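Local coordinates for protein o-succinylbenzoate synthase (Synechococcus elongatus, PDB 2OZT) that catalyses the dehydration of a succinyl-hydroxycyclohexadiene carboxylate to 2-succinylbenzoate, a step on the way to phylloquinone, with the help of a divalent metal ion, at residues Q6-E11 / R317-L322; K163-A168 / K191-E196; V243-L248 / V269-L274. All blocks are in the same frame, centred on the assembly; numbering follows the deposited sequence.

Contact 1 (Q6-E11 / R317-L322)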
loop_
_atom_site.group_PDB
_atom_site.type_symbol
_atom_site.label_atom_id
_atom_site.label_comp_id
_atom_site.label_asym_id
_atom_site.label_seq_id
_atom_site.Cartn_x
_atom_site.Cartn_y
_atom_site.Cartn_z
ATOM N N GLN A 6 3.224 24.801 -7.691
ATOM C CA GLN A 6 3.337 25.187 -6.298
ATOM C C GLN A 6 3.226 23.903 -5.484
ATOM O O GLN A 6 2.682 22.890 -5.949
ATOM C CB GLN A 6 2.187 26.093 -5.886
ATOM C CG GLN A 6 2.056 27.447 -6.624
ATOM C CD GLN A 6 0.732 28.083 -6.294
ATOM O OE1 GLN A 6 -0.308 27.732 -6.868
ATOM N NE2 GLN A 6 0.743 28.986 -5.328
ATOM N N TRP A 7 3.708 23.972 -4.236
ATOM C CA TRP A 7 3.579 22.852 -3.286
ATOM C C TRP A 7 3.177 23.419 -1.923
ATOM O O TRP A 7 3.505 24.585 -1.594
ATOM C CB TRP A 7 4.888 22.073 -3.242
ATOM C CG TRP A 7 5.999 22.767 -2.562
ATOM C CD1 TRP A 7 6.953 23.584 -3.134
ATOM C CD2 TRP A 7 6.357 22.651 -1.163
ATOM N NE1 TRP A 7 7.847 24.012 -2.161
ATOM C CE2 TRP A 7 7.483 23.465 -0.950
ATOM C CE3 TRP A 7 5.802 21.957 -0.076
ATOM C CZ2 TRP A 7 8.076 23.605 0.318
ATOM C CZ3 TRP A 7 6.382 22.106 1.183
ATOM C CH2 TRP A 7 7.497 22.913 1.369
ATOM N N ARG A 8 2.434 22.618 -1.150
ATOM C CA ARG A 8 2.024 22.939 0.212
ATOM C C ARG A 8 2.167 21.713 1.072
ATOM O O ARG A 8 1.746 20.638 0.655
ATOM C CB ARG A 8 0.565 23.384 0.269
ATOM C CG ARG A 8 0.381 24.748 -0.442
ATOM C CD ARG A 8 -1.075 25.248 -0.523
ATOM N NE ARG A 8 -1.159 26.590 -1.147
ATOM C CZ ARG A 8 -2.292 27.296 -1.315
ATOM N NH1 ARG A 8 -3.464 26.822 -0.903
ATOM N NH2 ARG A 8 -2.251 28.497 -1.897
ATOM N N ILE A 9 2.711 21.899 2.275
ATOM C CA ILE A 9 2.703 20.833 3.293
ATOM C C ILE A 9 1.307 20.663 3.847
ATOM O O ILE A 9 0.532 21.620 3.912
ATOM C CB ILE A 9 3.687 21.151 4.409
ATOM C CG1 ILE A 9 4.082 19.849 5.122
ATOM C CG2 ILE A 9 3.088 22.170 5.409
ATOM C CD1 ILE A 9 5.263 19.986 6.096
ATOM N N TYR A 10 1.002 19.423 4.253
ATOM C CA TYR A 10 -0.205 19.126 5.037
ATOM C C TYR A 10 0.163 18.297 6.238
ATOM O O TYR A 10 1.146 17.614 6.197
ATOM C CB TYR A 10 -1.265 18.424 4.176
ATOM C CG TYR A 10 -1.046 16.951 3.845
ATOM C CD1 TYR A 10 -1.309 15.958 4.785
ATOM C CD2 TYR A 10 -0.607 16.564 2.583
ATOM C CE1 TYR A 10 -1.167 14.619 4.478
ATOM C CE2 TYR A 10 -0.467 15.204 2.249
ATOM C CZ TYR A 10 -0.744 14.237 3.206
ATOM O OH TYR A 10 -0.618 12.895 2.882
ATOM N N GLU A 11 -0.602 18.425 7.328
ATOM C CA GLU A 11 -0.426 17.556 8.509
ATOM C C GLU A 11 -1.831 17.302 9.034
ATOM O O GLU A 11 -2.416 18.182 9.681
ATOM C CB GLU A 11 0.487 18.215 9.565
ATOM C CG GLU A 11 0.655 17.435 10.901
ATOM C CD GLU A 11 2.048 17.603 11.539
ATOM O OE1 GLU A 11 2.339 18.611 12.238
ATOM O OE2 GLU A 11 2.872 16.692 11.362
ATOM N N ARG A 317 -10.932 22.859 -3.882
ATOM C CA ARG A 317 -11.336 23.027 -2.469
ATOM C C ARG A 317 -10.275 22.491 -1.515
ATOM O O ARG A 317 -9.948 23.134 -0.508
ATOM C CB ARG A 317 -12.664 22.326 -2.165
ATOM C CG ARG A 317 -13.934 23.024 -2.695
ATOM C CD ARG A 317 -15.209 22.369 -2.134
ATOM N NE ARG A 317 -16.018 21.712 -3.171
ATOM C CZ ARG A 317 -16.174 20.395 -3.320
ATOM N NH1 ARG A 317 -16.934 19.939 -4.311
ATOM N NH2 ARG A 317 -15.575 19.529 -2.503
ATOM N N LEU A 318 -9.732 21.310 -1.835
ATOM C CA LEU A 318 -8.759 20.658 -0.966
ATOM C C LEU A 318 -7.535 21.559 -0.900
ATOM O O LEU A 318 -7.031 21.862 0.181
ATOM C CB LEU A 318 -8.396 19.273 -1.531
ATOM C CG LEU A 318 -7.682 18.251 -0.657
ATOM C CD1 LEU A 318 -8.440 17.982 0.658
ATOM C CD2 LEU A 318 -7.587 16.962 -1.414
ATOM N N TRP A 319 -7.086 22.022 -2.064
ATOM C CA TRP A 319 -5.918 22.888 -2.157
ATOM C C TRP A 319 -6.131 24.206 -1.394
ATOM O O TRP A 319 -5.254 24.632 -0.640
ATOM C CB TRP A 319 -5.589 23.157 -3.635
ATOM C CG TRP A 319 -4.449 24.112 -3.852
ATOM C CD1 TRP A 319 -4.540 25.453 -4.179
ATOM C CD2 TRP A 319 -3.058 23.821 -3.779
ATOM N NE1 TRP A 319 -3.292 25.998 -4.277
ATOM C CE2 TRP A 319 -2.357 25.023 -4.043
ATOM C CE3 TRP A 319 -2.315 22.650 -3.494
ATOM C CZ2 TRP A 319 -0.964 25.097 -4.055
ATOM C CZ3 TRP A 319 -0.932 22.735 -3.514
ATOM C CH2 TRP A 319 -0.274 23.943 -3.815
ATOM N N GLU A 320 -7.277 24.844 -1.603
ATOM C CA GLU A 320 -7.526 26.169 -1.010
ATOM C C GLU A 320 -7.716 26.104 0.505
ATOM O O GLU A 320 -7.390 27.055 1.224
ATOM C CB GLU A 320 -8.714 26.833 -1.710
ATOM C CG GLU A 320 -8.307 27.340 -3.085
ATOM C CD GLU A 320 -9.458 27.811 -3.951
ATOM O OE1 GLU A 320 -10.632 27.664 -3.547
ATOM O OE2 GLU A 320 -9.174 28.326 -5.057
ATOM N N ARG A 321 -8.211 24.967 0.976
ATOM C CA ARG A 321 -8.409 24.704 2.399
ATOM C C ARG A 321 -7.102 24.837 3.173
ATOM O O ARG A 321 -7.123 24.993 4.396
ATOM C CB ARG A 321 -8.977 23.297 2.572
ATOM C CG ARG A 321 -9.863 23.067 3.776
ATOM C CD ARG A 321 -10.899 21.950 3.484
ATOM N NE ARG A 321 -10.278 20.655 3.197
ATOM C CZ ARG A 321 -9.979 19.738 4.119
ATOM N NH1 ARG A 321 -10.243 19.964 5.403
ATOM N NH2 ARG A 321 -9.417 18.591 3.760
ATOM N N LEU A 322 -5.970 24.786 2.457
ATOM C CA LEU A 322 -4.641 24.904 3.066
ATOM C C LEU A 322 -4.197 26.363 3.232
ATOM O O LEU A 322 -4.842 27.289 2.713
ATOM C CB LEU A 322 -3.587 24.082 2.294
ATOM C CG LEU A 322 -3.534 22.581 2.651
ATOM C CD1 LEU A 322 -4.476 21.751 1.831
ATOM C CD2 LEU A 322 -2.149 22.019 2.477
HETATM O O HOH W 1 -2.420 28.488 -5.383
#
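R8 lies flat across the indole of W319, and these two residues bury the largest areas of the contact. The arginine chain, extended from CG to NE, lays CD over the six-membered ring, 3.6 Å from its centroid, while CZ sits off-centre above the five-membered ring. Guanidinium and indole are stacked with their planes 15° apart, a cation-pi pair reinforced by the CH-pi contact of CD. The tip is also tied to the main chain: R8 NH1 donates to W319 O at 2.8 Å, a weak bond because it is bent. W319 reaches the strand because CG stands anti to its backbone N (chi1 176°), and R34 makes a second cation-pi contact with the indole. Q6 crosses the same indole at about a right angle, its CB 3.8 Å from W319 CZ2. Water 1, in the plane of the indole, accepts from W319 NE1 and donates to Q6 OE1. Further along the strand, L322 CD2 packs on R8 CB and, more loosely, on CB of Y10, a residue whose OH is hydrogen-bonded to E46 and R304. This arginine-tryptophan stack fastens the C-terminal helix 312-320 to the antiparallel sheet of the N-terminal domain.

Contact 2 (K163-A168 / K191-E196). With NA (sodium ion), chain D; PO4 (phosphate ion), chain B.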
loop_
_atom_site.group_PDB
_atom_site.type_symbol
_atom_site.label_atom_id
_atom_site.label_comp_id
_atom_site.label_asym_id
_atom_site.label_seq_id
_atom_site.Cartn_x
_atom_site.Cartn_y
_atom_site.Cartn_z
ATOM N N LYS A 163 -11.966 -15.297 1.594
ATOM C CA LYS A 163 -10.501 -15.435 1.485
ATOM C C LYS A 163 -9.873 -14.708 2.656
ATOM O O LYS A 163 -10.382 -13.696 3.091
ATOM C CB LYS A 163 -9.993 -14.822 0.178
ATOM C CG LYS A 163 -10.384 -15.627 -1.091
ATOM C CD LYS A 163 -9.578 -16.956 -1.153
ATOM C CE LYS A 163 -9.924 -17.767 -2.413
ATOM N NZ LYS A 163 -9.283 -17.226 -3.654
ATOM N N LEU A 164 -8.777 -15.247 3.210
ATOM C CA LEU A 164 -8.180 -14.685 4.412
ATOM C C LEU A 164 -6.661 -14.557 4.261
ATOM O O LEU A 164 -5.998 -15.509 3.830
ATOM C CB LEU A 164 -8.527 -15.637 5.579
ATOM C CG LEU A 164 -7.925 -15.211 6.895
ATOM C CD1 LEU A 164 -8.436 -13.822 7.369
ATOM C CD2 LEU A 164 -8.227 -16.348 7.902
ATOM N N ARG A 165 -6.153 -13.362 4.548
ATOM C CA ARG A 165 -4.718 -13.058 4.595
ATOM C C ARG A 165 -4.304 -12.974 6.051
ATOM O O ARG A 165 -5.077 -12.441 6.873
ATOM C CB ARG A 165 -4.471 -11.697 3.892
ATOM C CG ARG A 165 -4.903 -11.648 2.426
ATOM C CD ARG A 165 -5.067 -10.232 1.958
ATOM N NE ARG A 165 -5.518 -10.273 0.567
ATOM C CZ ARG A 165 -5.697 -9.180 -0.199
ATOM N NH1 ARG A 165 -5.470 -7.955 0.285
ATOM N NH2 ARG A 165 -6.119 -9.341 -1.462
ATOM N N LEU A 166 -3.135 -13.513 6.393
ATOM C CA LEU A 166 -2.655 -13.419 7.774
ATOM C C LEU A 166 -1.464 -12.478 7.798
ATOM O O LEU A 166 -0.454 -12.777 7.159
ATOM C CB LEU A 166 -2.222 -14.785 8.285
ATOM C CG LEU A 166 -3.313 -15.842 8.210
ATOM C CD1 LEU A 166 -2.725 -17.211 8.675
ATOM C CD2 LEU A 166 -4.529 -15.438 9.012
ATOM N N ASP A 167 -1.529 -11.385 8.544
ATOM C CA ASP A 167 -0.455 -10.415 8.513
ATOM C C ASP A 167 0.346 -10.454 9.803
ATOM O O ASP A 167 -0.142 -10.002 10.839
ATOM C CB ASP A 167 -1.048 -9.021 8.286
ATOM C CG ASP A 167 -0.001 -7.991 7.926
ATOM O OD1 ASP A 167 1.232 -8.291 7.895
ATOM O OD2 ASP A 167 -0.365 -6.813 7.638
ATOM N N ALA A 168 1.581 -10.944 9.700
ATOM C CA ALA A 168 2.443 -10.970 10.859
ATOM C C ALA A 168 3.249 -9.697 11.083
ATOM O O ALA A 168 3.853 -9.520 12.173
ATOM C CB ALA A 168 3.373 -12.165 10.775
ATOM N N LYS A 191 -9.309 -21.277 2.079
ATOM C CA LYS A 191 -9.597 -19.879 2.430
ATOM C C LYS A 191 -8.327 -19.063 2.735
ATOM O O LYS A 191 -8.361 -17.850 2.581
ATOM C CB LYS A 191 -10.606 -19.764 3.595
ATOM C CG LYS A 191 -12.010 -20.352 3.314
ATOM C CD LYS A 191 -12.941 -20.236 4.541
ATOM C CE LYS A 191 -14.365 -20.792 4.209
ATOM N NZ LYS A 191 -15.082 -21.360 5.415
ATOM N N ILE A 192 -7.227 -19.704 3.127
ATOM C CA ILE A 192 -5.922 -18.956 3.360
ATOM C C ILE A 192 -5.181 -18.499 2.084
ATOM O O ILE A 192 -4.629 -19.302 1.342
ATOM C CB ILE A 192 -4.947 -19.733 4.291
ATOM C CG1 ILE A 192 -5.609 -20.037 5.649
ATOM C CG2 ILE A 192 -3.691 -18.956 4.530
ATOM C CD1 ILE A 192 -5.698 -18.851 6.614
ATOM N N GLU A 193 -5.123 -17.199 1.857
ATOM C CA GLU A 193 -4.538 -16.713 0.625
ATOM C C GLU A 193 -3.018 -16.596 0.714
ATOM O O GLU A 193 -2.285 -17.015 -0.188
ATOM C CB GLU A 193 -5.154 -15.361 0.301
ATOM C CG GLU A 193 -4.799 -14.844 -1.085
ATOM C CD GLU A 193 -5.465 -13.524 -1.417
ATOM O OE1 GLU A 193 -6.044 -12.881 -0.524
ATOM O OE2 GLU A 193 -5.427 -13.150 -2.608
ATOM N N TYR A 194 -2.543 -15.991 1.790
ATOM C CA TYR A 194 -1.118 -15.922 2.067
ATOM C C TYR A 194 -0.871 -15.491 3.483
ATOM O O TYR A 194 -1.798 -15.005 4.179
ATOM C CB TYR A 194 -0.392 -14.958 1.103
ATOM C CG TYR A 194 -0.936 -13.529 0.915
ATOM C CD1 TYR A 194 -1.508 -13.172 -0.306
ATOM C CD2 TYR A 194 -0.844 -12.558 1.908
ATOM C CE1 TYR A 194 -1.948 -11.847 -0.560
ATOM C CE2 TYR A 194 -1.304 -11.219 1.664
ATOM C CZ TYR A 194 -1.846 -10.911 0.444
ATOM O OH TYR A 194 -2.253 -9.609 0.260
ATOM N N VAL A 195 0.376 -15.714 3.930
ATOM C CA VAL A 195 0.908 -15.123 5.144
ATOM C C VAL A 195 1.761 -13.918 4.713
ATOM O O VAL A 195 2.667 -14.054 3.899
ATOM C CB VAL A 195 1.742 -16.146 5.988
ATOM C CG1 VAL A 195 2.344 -15.439 7.173
ATOM C CG2 VAL A 195 0.891 -17.350 6.425
ATOM N N GLU A 196 1.453 -12.773 5.282
ATOM C CA GLU A 196 2.124 -11.532 4.914
ATOM C C GLU A 196 3.262 -11.209 5.871
ATOM O O GLU A 196 3.052 -11.212 7.097
ATOM C CB GLU A 196 1.118 -10.380 4.902
ATOM C CG GLU A 196 1.656 -9.072 4.355
ATOM C CD GLU A 196 0.534 -8.067 4.201
ATOM O OE1 GLU A 196 -0.619 -8.440 4.442
ATOM O OE2 GLU A 196 0.804 -6.920 3.796
HETATM NA NA NA D . 2.812 -6.759 6.648
HETATM P P PO4 B . -8.382 -11.878 -3.487
HETATM O O1 PO4 B . -9.345 -10.731 -3.473
HETATM O O2 PO4 B . -7.081 -11.322 -3.025
HETATM O O3 PO4 B . -8.882 -12.920 -2.486
HETATM O O4 PO4 B . -8.099 -12.669 -4.751
#
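L164 and L166 exchange backbone hydrogen bonds with the neighbouring strand in parallel fashion: L164 N donates to K191 O, E193 N to L164 O, L166 N to Y194 O and E196 N to L166 O, with A168 N closing the row on E196 O. L164 pairs with I192 but L166 with V195, so one extra residue, E193, interrupts the regular pairing and turns its side chain to R165.

The apolar contacts gather on the side facing helices 144-157 and 174-187, where I192 CD1 lies 3.8 Å from L164 CD2 and 4.0 Å from L166 CD1.

Ionic and aromatic contacts fill the other side. R165 is extended from CG to NE, and NE makes a straight salt bridge with E193 OE1 (2.9 Å) that lies in the guanidinium plane but meets the carboxylate from above its own plane. R165 NH2 donates to A295 O and, at 2.7 Å, to O2 of a phosphate ion, probably from the crystallisation liquor. The aliphatic part crosses Y194, CG standing over the ring face 4.0 Å from its centroid. A leucine in place of R165 would probably leave the E193 carboxylate without its cationic mate and the phosphate with one donor fewer.

At the strand ends the carboxylates of D167 and E196 stack almost parallel, D167 OD2 3.6 Å from E196 OE1. D167 OD1 binds the sodium ion at 2.5 Å, joined by D221 and E222. The closeness of the two acids, both established magnesium ligands, is probably eased by K136, bridged to D167 and only weakly paired with E196, and by the metal, which D167 alone of the two binds here.

Contact 3 (V243-L248 / V269-L274)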
loop_
_atom_site.group_PDB
_atom_site.type_symbol
_atom_site.label_atom_id
_atom_site.label_comp_id
_atom_site.label_asym_id
_atom_site.label_seq_id
_atom_site.Cartn_x
_atom_site.Cartn_y
_atom_site.Cartn_z
ATOM N N VAL A 243 3.133 -6.833 -1.971
ATOM C CA VAL A 243 2.108 -5.828 -1.633
ATOM C C VAL A 243 2.701 -4.461 -2.027
ATOM O O VAL A 243 3.694 -4.017 -1.448
ATOM C CB VAL A 243 1.767 -5.876 -0.136
ATOM C CG1 VAL A 243 0.704 -4.831 0.213
ATOM C CG2 VAL A 243 1.286 -7.299 0.253
ATOM N N ILE A 244 2.132 -3.839 -3.058
ATOM C CA ILE A 244 2.687 -2.609 -3.622
ATOM C C ILE A 244 1.969 -1.400 -3.058
ATOM O O ILE A 244 0.724 -1.296 -3.181
ATOM C CB ILE A 244 2.445 -2.613 -5.146
ATOM C CG1 ILE A 244 3.104 -3.816 -5.838
ATOM C CG2 ILE A 244 2.941 -1.285 -5.792
ATOM C CD1 ILE A 244 4.632 -3.922 -5.625
ATOM N N LYS A 245 2.736 -0.505 -2.431
ATOM C CA LYS A 245 2.183 0.785 -1.989
ATOM C C LYS A 245 2.553 1.819 -3.025
ATOM O O LYS A 245 3.641 2.382 -3.016
ATOM C CB LYS A 245 2.760 1.226 -0.635
ATOM C CG LYS A 245 2.224 0.416 0.570
ATOM C CD LYS A 245 2.686 -1.074 0.663
ATOM C CE LYS A 245 4.200 -1.245 0.763
ATOM N NZ LYS A 245 4.498 -2.770 0.846
ATOM N N THR A 246 1.628 2.011 -3.964
ATOM C CA THR A 246 1.939 2.821 -5.141
ATOM C C THR A 246 2.420 4.233 -4.766
ATOM O O THR A 246 3.313 4.774 -5.438
ATOM C CB THR A 246 0.744 2.838 -6.043
ATOM O OG1 THR A 246 0.416 1.503 -6.438
ATOM C CG2 THR A 246 0.974 3.638 -7.338
ATOM N N ALA A 247 1.849 4.809 -3.717
ATOM C CA ALA A 247 2.237 6.173 -3.349
ATOM C C ALA A 247 3.676 6.262 -2.869
ATOM O O ALA A 247 4.267 7.359 -2.836
ATOM C CB ALA A 247 1.280 6.707 -2.274
ATOM N N LEU A 248 4.243 5.112 -2.440
ATOM C CA LEU A 248 5.610 5.102 -1.891
ATOM C C LEU A 248 6.671 4.559 -2.844
ATOM O O LEU A 248 7.856 4.576 -2.537
ATOM C CB LEU A 248 5.682 4.217 -0.629
ATOM C CG LEU A 248 4.601 4.465 0.406
ATOM C CD1 LEU A 248 4.852 3.514 1.634
ATOM C CD2 LEU A 248 4.599 5.970 0.822
ATOM N N VAL A 269 -0.623 -7.208 -5.018
ATOM C CA VAL A 269 -1.754 -6.713 -4.230
ATOM C C VAL A 269 -1.464 -5.231 -3.984
ATOM O O VAL A 269 -0.402 -4.878 -3.473
ATOM C CB VAL A 269 -1.844 -7.451 -2.876
ATOM C CG1 VAL A 269 -2.927 -6.812 -1.990
ATOM C CG2 VAL A 269 -2.202 -8.930 -3.132
ATOM N N PHE A 270 -2.394 -4.363 -4.390
ATOM C CA PHE A 270 -2.165 -2.954 -4.183
ATOM C C PHE A 270 -2.773 -2.457 -2.881
ATOM O O PHE A 270 -3.928 -2.734 -2.607
ATOM C CB PHE A 270 -2.801 -2.187 -5.358
ATOM C CG PHE A 270 -2.127 -2.437 -6.677
ATOM C CD1 PHE A 270 -1.090 -1.627 -7.075
ATOM C CD2 PHE A 270 -2.562 -3.444 -7.533
ATOM C CE1 PHE A 270 -0.417 -1.859 -8.308
ATOM C CE2 PHE A 270 -1.906 -3.707 -8.740
ATOM C CZ PHE A 270 -0.865 -2.872 -9.133
ATOM N N SER A 271 -1.975 -1.722 -2.101
ATOM C CA SER A 271 -2.409 -1.283 -0.782
ATOM C C SER A 271 -2.117 0.141 -0.460
ATOM O O SER A 271 -1.386 0.848 -1.192
ATOM C CB SER A 271 -1.788 -2.193 0.285
ATOM O OG SER A 271 -0.454 -1.852 0.513
ATOM N N SER A 272 -2.774 0.581 0.611
ATOM C CA SER A 272 -2.683 1.972 1.057
ATOM C C SER A 272 -1.529 2.259 1.987
ATOM O O SER A 272 -1.175 1.447 2.840
ATOM C CB SER A 272 -3.972 2.353 1.780
ATOM O OG SER A 272 -3.895 3.694 2.266
ATOM N N ALA A 273 -0.918 3.421 1.837
ATOM C CA ALA A 273 0.093 3.928 2.770
ATOM C C ALA A 273 -0.530 5.067 3.598
ATOM O O ALA A 273 0.178 6.012 3.981
ATOM C CB ALA A 273 1.266 4.486 1.983
ATOM N N LEU A 274 -1.842 4.984 3.854
ATOM C CA LEU A 274 -2.565 6.048 4.587
ATOM C C LEU A 274 -2.309 7.405 3.965
ATOM O O LEU A 274 -1.979 8.403 4.643
ATOM C CB LEU A 274 -2.190 6.035 6.088
ATOM C CG LEU A 274 -2.508 4.739 6.838
ATOM C CD1 LEU A 274 -2.092 4.933 8.296
ATOM C CD2 LEU A 274 -3.980 4.357 6.736
HETATM O O HOH W 2 -1.040 0.837 -3.978
HETATM O O HOH W 3 -0.058 3.507 -1.686
#
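S271 tucks its hydroxyl against V243 and K245, OG lying 3.2 Å from both V243 CG1 and K245 CD. OG sits between the backbone N and the carbonyl carbon (chi1 78°), a setting that puts it beside these two side chains. K245 folds rather than extends: bends at chi2 and chi3 (69° and 60°) bring NZ back over its own strand, where it donates to V243 O at 2.7 Å from above the carbonyl plane. The same ammonium makes a salt bridge to D221, a metal ligand, and a hydrogen bond to V224 O, and these partners hold its position.

The strands pair in parallel through V243 with V269 and I244 with F270. I244 N donates to V269 O, and S271 N returns the bond to I244 O. Beyond this pair no direct backbone bond joins the segments, and waters bridge them. Water 2 donates to I244 O and S271 O and accepts from T246 N; water 3 joins A247 N to S271 O. S271 O thus receives two water hydrogens.

On the side of I244 and F270, the F270 ring turns an edge to T246, whose OG1 is 3.5 Å from CD1, and I244 CB packs on the same carbon at 4.1 Å. W290 and L287 continue the cluster outside the pair. Farther along, A273 CB fits against the branch of L248, 3.7 Å from CG, and S272 OG accepts from L274 N, forming an ST turn, and is hydrogen-bonded to E275 as well.

The parallel pair belongs to the modified TIM barrel of the enolase superfamily, whose catalytic residues and metal ligands lie at the C-terminal ends of the strands; K245, the predicted proton acceptor, stands at that end of strand 241-244.

Along the chain, contact 1 joins the two ends, and contacts 2 and 3 follow one another in the sequence between them. Contacts 2 and 3 belong to the parallel barrel sheet, their centres about 17 Å apart, with strand 218-220 between strands 192-196 and 241-244. They touch across the barrel interior: Y194 OH meets V269 CG2 at 3.5 Å, and E196 and V243 also pack together. D167, E196 and K245 all stand at the C-terminal ends of their strands, so metal-binding acids and predicted base share one end of the barrel. Contact 1 lies away from the annotated sites, its centre about 37 Å from that of contact 2 and 22 Å from that of contact 3, and ties the C-terminal helix to the N-terminal domain.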